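Pullulanase (Bacillus acidopullulyticus, PDB 2WAN) probably hydrolyses the alpha-1,6-glucosidic linkages of pullulan and the branch points of starch-derived polysaccharides. Local coordinates at residues P334-V339 with G363-Q368; Y377-V382 with A403-I408; Q389-P394 with F565-P570; V491-S496 with Y514-G519. One frame throughout, in Å; residues are numbered along the deposited sequence. Where two conformers were deposited one is given.

Overall arrangement
From the N terminus, contact 1 comes first: 334-339 meets 363-368 within the carbohydrate-binding module 48, closing a short excursion through strand 353-359. Contact 2 follows at once, bringing 403-408 back onto strand 377-383 of the same sheet. Contact 3 crosses it along the chain: its first segment, 389-394, lies between the two halves of contact 2, while its second, 565-570, belongs to the catalytic domain, so a long loop closes and module meets barrel. Contact 4 lies within that long loop, folding 491-496 onto 514-519 beside the barrel. Contacts 1, 2 and 3 all touch one another, and P394 O with N515 ND2 (3.1 Å) links contacts 3 and 4.

Contact 1 of 4, residues P334-V339 with G363-Q368; sequences PTASNV and GTWKLQ
V339 and W365 carry most of this contact. The CG2 methyl of V339 stands 3.4 Å above the centroid of the five-membered ring of W365 and only 3° off its normal, an almost vertical CH-pi contact. Because CG1 of V339 lies anti to the backbone N (chi1 -176°), CG2 is the branch lowered onto the indole. The backbone continues over the same face, with V339 N 3.5 Å from W365 CZ3. Beside it N338 brings its OD1 to 3.8 Å from W365 CZ3, its amide plane steeply inclined to the ring, while its ND2 is held by E356. At the rim of the indole, close to its plane, lie the carbonyl oxygens of A336 and S337.

Polar linkage is indirect. A water accepts from W365 NE1 (3.0 Å) and donates to A336 O (2.7 Å), and A333 O takes a further weak bond from NE1. Where the segments begin, G363 lets P334 CB come to 4.0 Å from its CA. S337 and N338 both face T383, forming a classic beta bulge. With no direct hydrogen bond across, cohesion here rests on van der Waals and CH-pi contact with the indole, whose N-H is satisfied by the water and, weakly, by A333 O.

Contact 2 of 4, residues Y377-V382 with A403-I408; sequences YYLYQV and ATRGMI. With ACT (acetate ion), chain P.
Y378 and G406 trade two backbone hydrogen bonds as an antiparallel hydrogen-bonded pair. Y378 N gives to G406 O at 2.8 Å, while G406 N returns a bond to Y378 O at 2.9 Å. G406 O also takes a close CA-H...O contact from Y377 CA (3.1 Å), so this one oxygen serves both residues.

R405 spends its guanidinium widely. NE donates to the acetate oxygen O at 3.1 Å (N-H...O 162°), at the edge of the group, with a weak second bond from NH2; the acetate probably comes from the crystallisation liquor. Within the protein, NH2 is bound by G349 O and NH1 weakly by S346 O, and Y344 adds a cation-pi contact. S400 OG pairs with both T404 OG1 and R405 N. The hydroxyl of Y378 is taken by D393.

Around these bonds the contacts are carbon- and sulfur-to-ring. M407, extended with CG anti to its N (chi1 -174°), crosses the Y377 ring obliquely: CG sits over the face, 4.1 Å from the centroid, and SD follows at a slant, 4.5 Å from it, a Met-aromatic contact. The side chains of I408 and Y378 cross at about a right angle, with I408 CG1 3.7 Å from Y378 CD1.

Strand 377-383 thus pairs with 406-407 and 388-391 along one edge and with 338-344 along the other, while F329 of strand 326-332 meets the Y378 ring edge-to-face.

Contact 3 of 4, residues Q389-P394 with F565-P570; sequences QTAVDP and FDKIVP
K567 and I568, at the end of helix 564-568, press onto the chain from Q389 to P394. The long arm of K567 lies in the shallow trough beside A391 and Q389, whose side chains both project toward the helix. The amide arm of Q389 crosses it at about a right angle, with OE1 3.6 Å from K567 CG. A bend at chi3 (-71°) then swings the ammonium group down to the strand, where K567 NZ donates to T390 O at 3.0 Å, in the carbonyl plane. A water bonded to T390 OG1 (2.7 Å) also receives a weak bond from that nitrogen, and D564 adds a long, weak ion pair.

I568 is the second bump. Its CG1 rests 3.6 Å from A391 CB, and its CD1 reaches 3.6 Å from P394 CD, so the isoleucine tip fills the hollow between alanine methyl and proline ring. F565 meets the same proline: P394 CB comes to 3.9 Å from F565 CE1, the two side chains crossing obliquely. The F565 ring itself is wedged among aromatics, stacked on Y573 and edge-to-face with F602.

V331 of strand 326-332 also touches I568, and D564 takes a bond from V392 N. This is a domain interface: strand 388-391 and the turn after it, in carbohydrate-binding module 48, seated against a short helix in the loop following barrel strand 547-552, consistent with the way this module packs on the catalytic barrel in related debranching enzymes.

Contact 4 of 4, residues V491-S496 with Y514-G519; sequences VEEFNS and YNVPEG
The long excursion that links strand 485-488 of the (beta/alpha)8 barrel to helix 529-543 folds back on itself here, laying V491-F494 against Y514-G519. E492 and P517 face each other as an antiparallel non-hydrogen-bonded pair, bracketed by two backbone bonds: E518 N to V491 O at 2.7 Å and E493 N to V516 O at 2.8 Å.

Acidic side chains do the rest. With CG anti to the backbone N and a bend at chi2 (60°), E518 brings its carboxylate over the F494 ring, the planes 23° apart. E518 OE1 lies 3.4 Å above the ring centre of F494 and accepts F494 N at 3.0 Å in a nearly straight bond (174°). E493 OE1 uses its syn lone pair for G519 N at 3.1 Å. Elsewhere E492 OE1 meets the edge of the Y514 ring, 3.4 Å from Y514 CD1 and close to the ring plane.

E493 OE1 and E518 OE1 approach to 3.3 Å, both acceptors, in a buried place. R512 and R530 form salt bridges to E493, and A520 N serves E518 OE2, so the paired acids are probably kept tolerable by these arginines and by main-chain N-H groups.

Contact 1 of 4, residues P334-V339 with G363-Q368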
loop_
_atom_site.group_PDB
_atom_site.type_symbol
_atom_site.label_atom_id
_atom_site.label_comp_id
_atom_site.label_asym_id
_atom_site.label_seq_id
_atom_site.Cartn_x
_atom_site.Cartn_y
_atom_site.Cartn_z
ATOM N N PRO A 334 16.802 -8.285 19.360
ATOM C CA PRO A 334 17.374 -7.399 20.383
ATOM C C PRO A 334 16.881 -7.656 21.800
ATOM O O PRO A 334 17.507 -7.182 22.757
ATOM C CB PRO A 334 16.956 -6.002 19.911
ATOM C CG PRO A 334 15.691 -6.223 19.168
ATOM C CD PRO A 334 15.915 -7.544 18.438
ATOM N N THR A 335 15.782 -8.389 21.946
ATOM C CA THR A 335 15.267 -8.695 23.286
ATOM C C THR A 335 15.545 -10.136 23.735
ATOM O O THR A 335 15.247 -10.512 24.874
ATOM C CB THR A 335 13.766 -8.419 23.384
ATOM O OG1 THR A 335 13.068 -9.329 22.532
ATOM C CG2 THR A 335 13.452 -6.976 22.990
ATOM N N ALA A 336 16.122 -10.946 22.849
ATOM C CA ALA A 336 16.389 -12.346 23.180
ATOM C C ALA A 336 17.498 -12.480 24.230
ATOM O O ALA A 336 18.456 -11.707 24.229
ATOM C CB ALA A 336 16.747 -13.146 21.925
ATOM N N SER A 337 17.345 -13.459 25.121
ATOM C CA SER A 337 18.421 -13.821 26.060
ATOM C C SER A 337 19.366 -14.852 25.437
ATOM O O SER A 337 20.542 -14.946 25.816
ATOM C CB SER A 337 17.841 -14.356 27.372
ATOM O OG SER A 337 17.077 -15.535 27.177
ATOM N N ASN A 338 18.840 -15.623 24.486
ATOM C CA ASN A 338 19.623 -16.622 23.772
ATOM C C ASN A 338 19.054 -16.876 22.385
ATOM O O ASN A 338 17.832 -16.890 22.212
ATOM C CB ASN A 338 19.642 -17.944 24.542
ATOM C CG ASN A 338 20.776 -18.849 24.105
ATOM O OD1 ASN A 338 21.754 -18.394 23.523
ATOM N ND2 ASN A 338 20.644 -20.141 24.383
ATOM N N VAL A 339 19.944 -17.073 21.413
ATOM C CA VAL A 339 19.547 -17.563 20.084
ATOM C C VAL A 339 20.463 -18.714 19.672
ATOM O O VAL A 339 21.687 -18.585 19.715
ATOM C CB VAL A 339 19.570 -16.458 18.988
ATOM C CG1 VAL A 339 19.058 -17.024 17.656
ATOM C CG2 VAL A 339 18.727 -15.247 19.382
ATOM N N GLY A 363 21.790 -5.614 18.460
ATOM C CA GLY A 363 20.729 -6.559 18.751
ATOM C C GLY A 363 20.715 -7.791 17.866
ATOM O O GLY A 363 19.832 -8.643 18.015
ATOM N N THR A 364 21.699 -7.913 16.976
ATOM C CA THR A 364 21.784 -9.103 16.132
ATOM C C THR A 364 22.543 -10.251 16.802
ATOM O O THR A 364 23.333 -10.047 17.730
ATOM C CB THR A 364 22.398 -8.825 14.731
ATOM O OG1 THR A 364 23.796 -8.514 14.853
ATOM C CG2 THR A 364 21.666 -7.676 14.027
ATOM N N TRP A 365 22.283 -11.456 16.306
ATOM C CA TRP A 365 23.023 -12.656 16.667
ATOM C C TRP A 365 23.589 -13.226 15.377
ATOM O O TRP A 365 22.922 -13.227 14.333
ATOM C CB TRP A 365 22.106 -13.672 17.345
ATOM C CG TRP A 365 21.606 -13.247 18.711
ATOM C CD1 TRP A 365 20.715 -12.247 18.992
ATOM C CD2 TRP A 365 21.954 -13.840 19.970
ATOM N NE1 TRP A 365 20.501 -12.167 20.355
ATOM C CE2 TRP A 365 21.244 -13.139 20.975
ATOM C CE3 TRP A 365 22.806 -14.889 20.346
ATOM C CZ2 TRP A 365 21.351 -13.465 22.337
ATOM C CZ3 TRP A 365 22.914 -15.211 21.703
ATOM C CH2 TRP A 365 22.196 -14.496 22.679
ATOM N N LYS A 366 24.820 -13.721 15.442
ATOM C CA LYS A 366 25.497 -14.180 14.240
ATOM C C LYS A 366 26.194 -15.515 14.443
ATOM O O LYS A 366 26.499 -15.913 15.576
ATOM C CB LYS A 366 26.503 -13.137 13.755
ATOM C CG LYS A 366 27.750 -13.014 14.649
ATOM C CD LYS A 366 28.765 -12.069 14.060
ATOM C CE LYS A 366 30.091 -12.156 14.820
ATOM N NZ LYS A 366 31.114 -11.243 14.233
ATOM N N LEU A 367 26.460 -16.198 13.336
ATOM C CA LEU A 367 27.294 -17.403 13.376
ATOM C C LEU A 367 27.811 -17.766 11.999
ATOM O O LEU A 367 27.053 -17.754 11.017
ATOM C CB LEU A 367 26.532 -18.597 13.962
ATOM C CG LEU A 367 27.373 -19.840 14.277
ATOM C CD1 LEU A 367 28.391 -19.507 15.388
ATOM C CD2 LEU A 367 26.469 -20.991 14.700
ATOM N N GLN A 368 29.105 -18.081 11.929
ATOM C CA GLN A 368 29.670 -18.683 10.728
ATOM C C GLN A 368 29.825 -20.184 10.961
ATOM O O GLN A 368 30.389 -20.609 11.972
ATOM C CB GLN A 368 31.016 -18.046 10.367
ATOM C CG GLN A 368 31.552 -18.494 9.010
ATOM C CD GLN A 368 32.893 -17.877 8.662
ATOM O OE1 GLN A 368 33.769 -18.541 8.099
ATOM N NE2 GLN A 368 33.065 -16.603 8.997
HETATM O O HOH W 1 19.476 -10.062 22.292
#

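Contact 2 of 4, residues Y377-V382 with A403-I408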
loop_
_atom_site.group_PDB
_atom_site.type_symbol
_atom_site.label_atom_id
_atom_site.label_comp_id
_atom_site.label_asym_id
_atom_site.label_seq_id
_atom_site.Cartn_x
_atom_site.Cartn_y
_atom_site.Cartn_z
ATOM N N TYR A 377 18.715 -27.609 5.837
ATOM C CA TYR A 377 17.569 -26.861 6.361
ATOM C C TYR A 377 17.912 -26.275 7.722
ATOM O O TYR A 377 18.793 -26.791 8.433
ATOM C CB TYR A 377 16.317 -27.749 6.442
ATOM C CG TYR A 377 15.858 -28.239 5.082
ATOM C CD1 TYR A 377 16.408 -29.403 4.499
ATOM C CD2 TYR A 377 14.906 -27.523 4.354
ATOM C CE1 TYR A 377 15.993 -29.850 3.243
ATOM C CE2 TYR A 377 14.491 -27.962 3.087
ATOM C CZ TYR A 377 15.030 -29.123 2.540
ATOM O OH TYR A 377 14.600 -29.545 1.290
ATOM N N TYR A 378 17.245 -25.189 8.096
ATOM C CA TYR A 378 17.549 -24.591 9.390
ATOM C C TYR A 378 16.392 -23.819 10.001
ATOM O O TYR A 378 15.412 -23.451 9.325
ATOM C CB TYR A 378 18.775 -23.668 9.313
ATOM C CG TYR A 378 18.584 -22.294 8.645
ATOM C CD1 TYR A 378 18.383 -22.184 7.266
ATOM C CD2 TYR A 378 18.650 -21.111 9.403
ATOM C CE1 TYR A 378 18.240 -20.935 6.655
ATOM C CE2 TYR A 378 18.512 -19.846 8.800
ATOM C CZ TYR A 378 18.317 -19.774 7.426
ATOM O OH TYR A 378 18.207 -18.567 6.804
ATOM N N LEU A 379 16.513 -23.628 11.308
ATOM C CA LEU A 379 15.604 -22.794 12.084
ATOM C C LEU A 379 16.430 -22.025 13.090
ATOM O O LEU A 379 17.554 -22.453 13.448
ATOM C CB LEU A 379 14.606 -23.652 12.861
ATOM C CG LEU A 379 13.485 -24.345 12.082
ATOM C CD1 LEU A 379 12.755 -25.360 12.952
ATOM C CD2 LEU A 379 12.512 -23.300 11.504
ATOM N N TYR A 380 15.887 -20.893 13.545
ATOM C CA TYR A 380 16.404 -20.218 14.755
ATOM C C TYR A 380 15.590 -20.617 15.973
ATOM O O TYR A 380 14.366 -20.676 15.924
ATOM C CB TYR A 380 16.396 -18.681 14.609
ATOM C CG TYR A 380 17.252 -18.162 13.472
ATOM C CD1 TYR A 380 18.613 -18.494 13.380
ATOM C CD2 TYR A 380 16.714 -17.308 12.501
ATOM C CE1 TYR A 380 19.403 -18.011 12.336
ATOM C CE2 TYR A 380 17.504 -16.799 11.473
ATOM C CZ TYR A 380 18.839 -17.173 11.385
ATOM O OH TYR A 380 19.618 -16.695 10.363
ATOM N N GLN A 381 16.288 -20.887 17.072
ATOM C CA GLN A 381 15.639 -21.157 18.340
ATOM C C GLN A 381 15.886 -19.949 19.243
ATOM O O GLN A 381 17.029 -19.628 19.587
ATOM C CB GLN A 381 16.173 -22.454 18.938
ATOM C CG GLN A 381 15.455 -22.861 20.236
ATOM C CD GLN A 381 15.962 -24.184 20.779
ATOM O OE1 GLN A 381 15.295 -25.205 20.665
ATOM N NE2 GLN A 381 17.156 -24.171 21.345
ATOM N N VAL A 382 14.806 -19.248 19.569
ATOM C CA VAL A 382 14.908 -17.933 20.189
ATOM C C VAL A 382 14.266 -17.956 21.563
ATOM O O VAL A 382 13.083 -18.287 21.697
ATOM C CB VAL A 382 14.203 -16.835 19.330
ATOM C CG1 VAL A 382 14.381 -15.468 19.962
ATOM C CG2 VAL A 382 14.749 -16.824 17.892
ATOM N N ALA A 403 7.077 -24.638 4.627
ATOM C CA ALA A 403 7.902 -23.747 5.447
ATOM C C ALA A 403 8.006 -24.168 6.912
ATOM O O ALA A 403 7.917 -23.325 7.826
ATOM C CB ALA A 403 7.439 -22.271 5.311
ATOM N N THR A 404 8.184 -25.474 7.137
ATOM C CA THR A 404 8.493 -25.956 8.477
ATOM C C THR A 404 9.915 -25.491 8.856
ATOM O O THR A 404 10.234 -25.321 10.045
ATOM C CB THR A 404 8.405 -27.482 8.573
ATOM O OG1 THR A 404 9.323 -28.082 7.647
ATOM C CG2 THR A 404 6.976 -27.968 8.251
ATOM N N ARG A 405 10.746 -25.279 7.830
ATOM C CA ARG A 405 12.157 -24.937 7.981
ATOM C C ARG A 405 12.597 -24.078 6.814
ATOM O O ARG A 405 12.024 -24.174 5.731
ATOM C CB ARG A 405 13.031 -26.207 7.963
ATOM C CG ARG A 405 12.580 -27.263 8.946
ATOM C CD ARG A 405 13.266 -28.634 8.756
ATOM N NE ARG A 405 12.735 -29.503 9.819
ATOM C CZ ARG A 405 13.129 -30.746 10.069
ATOM N NH1 ARG A 405 14.065 -31.318 9.328
ATOM N NH2 ARG A 405 12.576 -31.418 11.075
ATOM N N GLY A 406 13.625 -23.261 7.046
ATOM C CA GLY A 406 14.296 -22.528 5.963
ATOM C C GLY A 406 15.273 -23.461 5.264
ATOM O O GLY A 406 15.689 -24.465 5.850
ATOM N N MET A 407 15.623 -23.150 4.017
ATOM C CA MET A 407 16.550 -23.990 3.259
ATOM C C MET A 407 17.700 -23.143 2.725
ATOM O O MET A 407 17.477 -22.098 2.131
ATOM C CB MET A 407 15.824 -24.678 2.108
ATOM C CG MET A 407 16.676 -25.694 1.338
ATOM S SD MET A 407 15.714 -26.371 -0.026
ATOM C CE MET A 407 16.869 -27.597 -0.626
ATOM N N ILE A 408 18.932 -23.602 2.945
ATOM C CA ILE A 408 20.123 -22.911 2.469
ATOM C C ILE A 408 20.407 -23.387 1.041
ATOM O O ILE A 408 20.518 -24.610 0.788
ATOM C CB ILE A 408 21.331 -23.246 3.361
ATOM C CG1 ILE A 408 21.097 -22.762 4.796
ATOM C CG2 ILE A 408 22.627 -22.640 2.777
ATOM C CD1 ILE A 408 21.530 -23.736 5.842
HETATM C C ACT P . 10.594 -28.989 13.012
HETATM O O ACT P . 10.372 -28.945 11.770
HETATM O OXT ACT P . 10.591 -27.897 13.623
HETATM C CH3 ACT P . 10.848 -30.271 13.749
#

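Contact 3 of 4, residues Q389-P394 with F565-P570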
loop_
_atom_site.group_PDB
_atom_site.type_symbol
_atom_site.label_atom_id
_atom_site.label_comp_id
_atom_site.label_asym_id
_atom_site.label_seq_id
_atom_site.Cartn_x
_atom_site.Cartn_y
_atom_site.Cartn_z
ATOM N N GLN A 389 10.971 -20.493 21.479
ATOM C CA GLN A 389 10.289 -21.003 20.296
ATOM C C GLN A 389 11.254 -21.076 19.127
ATOM O O GLN A 389 12.339 -20.494 19.181
ATOM C CB GLN A 389 9.109 -20.097 19.927
ATOM C CG GLN A 389 8.112 -19.832 21.074
ATOM C CD GLN A 389 6.912 -19.022 20.609
ATOM O OE1 GLN A 389 6.064 -19.524 19.870
ATOM N NE2 GLN A 389 6.833 -17.776 21.047
ATOM N N THR A 390 10.850 -21.783 18.069
ATOM C CA THR A 390 11.651 -21.830 16.841
ATOM C C THR A 390 10.974 -20.992 15.760
ATOM O O THR A 390 9.743 -20.851 15.744
ATOM C CB THR A 390 11.864 -23.265 16.317
ATOM O OG1 THR A 390 10.595 -23.870 16.083
ATOM C CG2 THR A 390 12.632 -24.108 17.338
ATOM N N ALA A 391 11.778 -20.459 14.851
ATOM C CA ALA A 391 11.251 -19.615 13.772
ATOM C C ALA A 391 12.053 -19.846 12.496
ATOM O O ALA A 391 13.261 -20.128 12.533
ATOM C CB ALA A 391 11.291 -18.146 14.177
ATOM N N VAL A 392 11.356 -19.762 11.370
ATOM C CA VAL A 392 11.999 -19.709 10.059
ATOM C C VAL A 392 12.587 -18.299 9.886
ATOM O O VAL A 392 11.958 -17.296 10.248
ATOM C CB VAL A 392 10.985 -20.066 8.926
ATOM C CG1 VAL A 392 11.626 -19.896 7.510
ATOM C CG2 VAL A 392 10.449 -21.479 9.106
ATOM N N ASP A 393 13.813 -18.233 9.375
ATOM C CA ASP A 393 14.462 -16.976 9.058
ATOM C C ASP A 393 13.560 -16.121 8.143
ATOM O O ASP A 393 13.239 -16.560 7.046
ATOM C CB ASP A 393 15.766 -17.282 8.328
ATOM C CG ASP A 393 16.719 -16.101 8.284
ATOM O OD1 ASP A 393 16.262 -14.951 8.371
ATOM O OD2 ASP A 393 17.960 -16.337 8.186
ATOM N N PRO A 394 13.173 -14.899 8.583
ATOM C CA PRO A 394 12.386 -14.016 7.699
ATOM C C PRO A 394 13.098 -13.716 6.375
ATOM O O PRO A 394 12.444 -13.360 5.383
ATOM C CB PRO A 394 12.248 -12.731 8.527
ATOM C CG PRO A 394 12.253 -13.220 9.941
ATOM C CD PRO A 394 13.339 -14.292 9.921
ATOM N N PHE A 565 7.930 -13.424 12.658
ATOM C CA PHE A 565 8.183 -12.100 13.247
ATOM C C PHE A 565 7.957 -12.084 14.767
ATOM O O PHE A 565 8.824 -11.618 15.513
ATOM C CB PHE A 565 7.295 -11.025 12.595
ATOM C CG PHE A 565 7.696 -10.656 11.168
ATOM C CD1 PHE A 565 9.027 -10.617 10.782
ATOM C CD2 PHE A 565 6.722 -10.285 10.242
ATOM C CE1 PHE A 565 9.394 -10.267 9.481
ATOM C CE2 PHE A 565 7.072 -9.926 8.945
ATOM C CZ PHE A 565 8.411 -9.917 8.567
ATOM N N ASP A 566 6.804 -12.588 15.214
ATOM C CA ASP A 566 6.421 -12.522 16.631
ATOM C C ASP A 566 7.203 -13.509 17.473
ATOM O O ASP A 566 7.382 -13.286 18.674
ATOM C CB ASP A 566 4.913 -12.739 16.841
ATOM C CG ASP A 566 4.131 -11.424 16.893
ATOM O OD1 ASP A 566 4.770 -10.348 16.949
ATOM O OD2 ASP A 566 2.880 -11.474 16.851
ATOM N N LYS A 567 7.682 -14.585 16.845
ATOM C CA LYS A 567 8.536 -15.544 17.563
ATOM C C LYS A 567 9.980 -15.038 17.751
ATOM O O LYS A 567 10.704 -15.523 18.620
ATOM C CB LYS A 567 8.486 -16.937 16.903
ATOM C CG LYS A 567 7.104 -17.607 17.008
ATOM C CD LYS A 567 7.067 -19.038 16.442
ATOM C CE LYS A 567 7.166 -19.123 14.916
ATOM N NZ LYS A 567 7.083 -20.562 14.484
ATOM N N ILE A 568 10.399 -14.059 16.955
ATOM C CA ILE A 568 11.769 -13.547 17.030
ATOM C C ILE A 568 11.839 -12.242 17.833
ATOM O O ILE A 568 12.697 -12.102 18.710
ATOM C CB ILE A 568 12.406 -13.399 15.614
ATOM C CG1 ILE A 568 12.396 -14.761 14.904
ATOM C CG2 ILE A 568 13.849 -12.818 15.696
ATOM C CD1 ILE A 568 12.784 -14.709 13.434
ATOM N N VAL A 569 10.948 -11.297 17.530
ATOM C CA VAL A 569 10.896 -10.011 18.240
ATOM C C VAL A 569 9.422 -9.709 18.563
ATOM O O VAL A 569 8.739 -9.035 17.772
ATOM C CB VAL A 569 11.505 -8.836 17.422
ATOM C CG1 VAL A 569 11.776 -7.631 18.330
ATOM C CG2 VAL A 569 12.812 -9.238 16.725
ATOM N N PRO A 570 8.925 -10.229 19.711
ATOM C CA PRO A 570 7.506 -10.179 20.060
ATOM C C PRO A 570 6.851 -8.816 19.835
ATOM O O PRO A 570 7.302 -7.794 20.374
ATOM C CB PRO A 570 7.502 -10.598 21.541
ATOM C CG PRO A 570 8.614 -11.611 21.602
ATOM C CD PRO A 570 9.687 -11.038 20.693
HETATM O O HOH W 2 8.979 -23.316 13.935
#

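Contact 4 of 4, residues V491-S496 with Y514-G519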
loop_
_atom_site.group_PDB
_atom_site.type_symbol
_atom_site.label_atom_id
_atom_site.label_comp_id
_atom_site.label_asym_id
_atom_site.label_seq_id
_atom_site.Cartn_x
_atom_site.Cartn_y
_atom_site.Cartn_z
ATOM N N VAL A 491 2.872 -13.740 -5.713
ATOM C CA VAL A 491 3.749 -14.923 -5.833
ATOM C C VAL A 491 4.779 -15.038 -4.688
ATOM O O VAL A 491 5.616 -15.936 -4.700
ATOM C CB VAL A 491 4.429 -15.017 -7.221
ATOM C CG1 VAL A 491 3.367 -15.084 -8.349
ATOM C CG2 VAL A 491 5.446 -13.863 -7.440
ATOM N N GLU A 492 4.749 -14.124 -3.718
ATOM C CA GLU A 492 5.524 -14.346 -2.479
ATOM C C GLU A 492 4.747 -15.333 -1.614
ATOM O O GLU A 492 3.540 -15.158 -1.385
ATOM C CB GLU A 492 5.768 -13.051 -1.714
ATOM C CG GLU A 492 6.620 -12.061 -2.500
ATOM C CD GLU A 492 6.809 -10.723 -1.818
ATOM O OE1 GLU A 492 6.060 -10.398 -0.861
ATOM O OE2 GLU A 492 7.714 -9.979 -2.275
ATOM N N GLU A 493 5.452 -16.370 -1.146
ATOM C CA GLU A 493 4.884 -17.469 -0.359
ATOM C C GLU A 493 3.839 -17.043 0.674
ATOM O O GLU A 493 4.111 -16.229 1.567
ATOM C CB GLU A 493 6.008 -18.223 0.373
ATOM C CG GLU A 493 5.522 -19.452 1.150
ATOM C CD GLU A 493 5.279 -20.677 0.291
ATOM O OE1 GLU A 493 5.531 -20.638 -0.929
ATOM O OE2 GLU A 493 4.790 -21.692 0.841
ATOM N N PHE A 494 2.658 -17.626 0.539
ATOM C CA PHE A 494 1.550 -17.344 1.436
ATOM C C PHE A 494 1.053 -18.608 2.151
ATOM O O PHE A 494 1.375 -19.737 1.758
ATOM C CB PHE A 494 0.418 -16.582 0.708
ATOM C CG PHE A 494 -0.028 -17.201 -0.596
ATOM C CD1 PHE A 494 -0.983 -18.216 -0.605
ATOM C CD2 PHE A 494 0.483 -16.746 -1.831
ATOM C CE1 PHE A 494 -1.420 -18.787 -1.804
ATOM C CE2 PHE A 494 0.042 -17.309 -3.033
ATOM C CZ PHE A 494 -0.908 -18.332 -3.024
ATOM N N ASN A 495 0.257 -18.416 3.199
ATOM C CA ASN A 495 -0.076 -19.511 4.114
ATOM C C ASN A 495 -1.283 -20.373 3.724
ATOM O O ASN A 495 -1.391 -21.533 4.153
ATOM C CB ASN A 495 -0.265 -18.928 5.527
ATOM C CG ASN A 495 -0.397 -20.004 6.591
ATOM O OD1 ASN A 495 0.572 -20.720 6.900
ATOM N ND2 ASN A 495 -1.608 -20.152 7.134
ATOM N N SER A 496 -2.187 -19.822 2.900
ATOM C CA SER A 496 -3.533 -20.393 2.720
ATOM C C SER A 496 -3.583 -21.679 1.893
ATOM O O SER A 496 -4.574 -22.423 1.933
ATOM C CB SER A 496 -4.489 -19.339 2.147
ATOM O OG SER A 496 -3.892 -18.641 1.059
ATOM N N TYR A 514 8.197 -13.855 2.778
ATOM C CA TYR A 514 8.217 -12.775 1.783
ATOM C C TYR A 514 9.245 -12.926 0.670
ATOM O O TYR A 514 9.075 -12.343 -0.407
ATOM C CB TYR A 514 8.405 -11.419 2.458
ATOM C CG TYR A 514 7.181 -10.911 3.201
ATOM C CD1 TYR A 514 6.123 -10.301 2.512
ATOM C CD2 TYR A 514 7.096 -11.023 4.586
ATOM C CE1 TYR A 514 5.010 -9.822 3.184
ATOM C CE2 TYR A 514 5.973 -10.551 5.272
ATOM C CZ TYR A 514 4.937 -9.948 4.549
ATOM O OH TYR A 514 3.823 -9.469 5.198
ATOM N N ASN A 515 10.312 -13.685 0.922
ATOM C CA ASN A 515 11.428 -13.759 -0.027
ATOM C C ASN A 515 11.544 -15.100 -0.740
ATOM O O ASN A 515 12.602 -15.447 -1.283
ATOM C CB ASN A 515 12.714 -13.391 0.709
ATOM C CG ASN A 515 12.617 -12.013 1.284
ATOM O OD1 ASN A 515 12.422 -11.050 0.532
ATOM N ND2 ASN A 515 12.675 -11.901 2.607
ATOM N N VAL A 516 10.429 -15.828 -0.748
ATOM C CA VAL A 516 10.330 -17.170 -1.343
ATOM C C VAL A 516 9.155 -17.178 -2.336
ATOM O O VAL A 516 8.089 -16.672 -2.008
ATOM C CB VAL A 516 10.057 -18.262 -0.257
ATOM C CG1 VAL A 516 9.901 -19.659 -0.875
ATOM C CG2 VAL A 516 11.162 -18.252 0.852
ATOM N N PRO A 517 9.345 -17.757 -3.548
ATOM C CA PRO A 517 8.233 -17.909 -4.488
ATOM C C PRO A 517 7.195 -18.899 -3.983
ATOM O O PRO A 517 7.549 -19.924 -3.383
ATOM C CB PRO A 517 8.911 -18.489 -5.742
ATOM C CG PRO A 517 10.344 -18.066 -5.624
ATOM C CD PRO A 517 10.614 -18.223 -4.150
ATOM N N GLU A 518 5.921 -18.595 -4.226
ATOM C CA GLU A 518 4.846 -19.526 -3.878
ATOM C C GLU A 518 5.049 -20.923 -4.488
ATOM O O GLU A 518 5.205 -21.065 -5.706
ATOM C CB GLU A 518 3.487 -18.953 -4.285
ATOM C CG GLU A 518 2.327 -19.948 -4.066
ATOM C CD GLU A 518 2.169 -20.388 -2.618
ATOM O OE1 GLU A 518 2.456 -19.584 -1.707
ATOM O OE2 GLU A 518 1.718 -21.557 -2.369
ATOM N N GLY A 519 4.995 -21.948 -3.636
ATOM C CA GLY A 519 5.255 -23.327 -4.071
ATOM C C GLY A 519 4.175 -23.932 -4.939
ATOM O O GLY A 519 4.458 -24.738 -5.836
#